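Local coordinates for protein putative cytochrome P450 hydroxylase (Chondromyces apiculatus DSM 436, PDB 6GMF) that probably acts as a heme-dependent monooxygenase of the cytochrome P450 family, oxidising substrates such as terpenes with molecular oxygen, at residues A245-T250 against V374-S379. Residues are numbered along the deposited sequence; the frame is centred on the assembly and turned at random.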
# COMPACT_ATOMS: atom_id res chain seq x y z
N ALA A 245 -1.13 11.97 3.23
CA ALA A 245 -0.29 12.88 3.98
C ALA A 245 -0.66 14.31 3.59
O ALA A 245 -0.76 15.16 4.46
CB ALA A 245 1.16 12.60 3.68
N LEU A 246 -0.84 14.54 2.29
CA LEU A 246 -1.15 15.92 1.81
C LEU A 246 -2.53 16.33 2.32
O LEU A 246 -2.76 17.52 2.66
CB LEU A 246 -1.05 15.96 0.28
CG LEU A 246 0.38 15.84 -0.22
CD1 LEU A 246 0.43 15.72 -1.72
CD2 LEU A 246 1.24 17.00 0.29
N VAL A 247 -3.47 15.39 2.38
CA VAL A 247 -4.80 15.64 2.91
C VAL A 247 -4.70 15.98 4.41
O VAL A 247 -5.24 17.02 4.85
CB VAL A 247 -5.78 14.48 2.66
CG1 VAL A 247 -7.04 14.63 3.51
CG2 VAL A 247 -6.18 14.33 1.19
N ALA A 248 -3.99 15.16 5.18
CA ALA A 248 -3.85 15.37 6.64
C ALA A 248 -3.14 16.71 6.89
O ALA A 248 -3.51 17.47 7.78
CB ALA A 248 -3.13 14.20 7.27
N LEU A 249 -2.07 16.99 6.15
CA LEU A 249 -1.31 18.20 6.44
C LEU A 249 -2.15 19.42 6.09
O LEU A 249 -2.12 20.38 6.88
CB LEU A 249 0.01 18.20 5.68
CG LEU A 249 1.03 17.20 6.19
CD1 LEU A 249 2.15 17.02 5.19
CD2 LEU A 249 1.57 17.61 7.54
N THR A 250 -2.93 19.35 4.99
CA THR A 250 -3.74 20.54 4.58
C THR A 250 -4.92 20.73 5.53
O THR A 250 -5.39 21.86 5.71
CB THR A 250 -4.14 20.55 3.11
OG1 THR A 250 -4.80 19.33 2.76
CG2 THR A 250 -2.93 20.78 2.22
N VAL A 374 -12.74 16.30 0.37
CA VAL A 374 -11.87 15.39 -0.35
C VAL A 374 -12.73 14.36 -1.09
O VAL A 374 -13.63 13.74 -0.50
CB VAL A 374 -10.86 14.74 0.61
CG1 VAL A 374 -9.97 13.75 -0.14
CG2 VAL A 374 -10.02 15.79 1.32
N SER A 375 -12.48 14.22 -2.39
CA SER A 375 -13.10 13.20 -3.19
C SER A 375 -12.26 11.93 -2.98
O SER A 375 -11.19 11.83 -3.58
CB SER A 375 -13.18 13.54 -4.66
N TRP A 376 -12.73 11.04 -2.09
CA TRP A 376 -12.08 9.74 -1.86
C TRP A 376 -12.43 8.74 -2.96
O TRP A 376 -13.58 8.67 -3.40
CB TRP A 376 -12.47 9.18 -0.50
CG TRP A 376 -12.03 10.05 0.63
CD1 TRP A 376 -12.78 10.90 1.38
CD2 TRP A 376 -10.69 10.17 1.11
NE1 TRP A 376 -11.99 11.56 2.29
CE2 TRP A 376 -10.70 11.11 2.16
CE3 TRP A 376 -9.48 9.57 0.75
CZ2 TRP A 376 -9.54 11.46 2.84
CZ3 TRP A 376 -8.35 9.87 1.46
CH2 TRP A 376 -8.37 10.83 2.48
N SER A 377 -11.44 7.94 -3.36
CA SER A 377 -11.66 6.86 -4.28
C SER A 377 -12.69 5.91 -3.69
O SER A 377 -12.68 5.63 -2.50
CB SER A 377 -10.37 6.15 -4.58
OG SER A 377 -9.48 7.02 -5.28
N PRO A 378 -13.61 5.36 -4.51
CA PRO A 378 -14.69 4.55 -3.99
C PRO A 378 -14.18 3.13 -3.66
O PRO A 378 -14.55 2.14 -4.32
CB PRO A 378 -15.70 4.61 -5.16
CG PRO A 378 -14.84 4.67 -6.38
CD PRO A 378 -13.66 5.52 -5.98
N SER A 379 -13.29 3.06 -2.66
CA SER A 379 -12.74 1.81 -2.16
C SER A 379 -12.73 1.87 -0.63
O SER A 379 -12.26 2.84 0.00
CB SER A 379 -11.37 1.51 -2.74
OG SER A 379 -10.83 0.30 -2.22
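V247 and V374 share one rotamer: in each, CG1 lies opposite the backbone N (chi1 166° in V247, 178° in V374) and CG2 opposite the carbonyl carbon. In both, the side chain leaves the backbone toward the other segment, and the two isopropyl groups therefore meet tip to tip. The evidence is a set of methyl contacts at van der Waals distance: V247 CG1 lies 3.9 Å from V374 CG2, and V247 CG2 is 4.1 Å from V374 CG1. W376 joins from further along the loop. Its indole turns so that CZ2 and CH2 of the six-membered ring come nearest the helix, with CZ2 4.1 Å from V247 CG1; the methyl approaches obliquely. Within the loop, V374 CG1 sits 3.6 Å above the plane of the W376 ring, over its centre, a methyl of the beta-branched valine lying over the aromatic face. No hydrogen bond crosses, and only 113 Å² is buried in all, which marks a small, purely apolar contact. R383 makes a cation-pi interaction with W376, while R369 touches both valines and is also hydrogen-bonded through NH1 to T250 OG1. The W376 side chain is about 13 Å from the heme, and the contact lies away from the heme-binding residues. It is partly buried packing of the cytochrome P450 fold, joining the C-terminal part of the long helix 220-251 to the loop between strands 368-369 and 389-391.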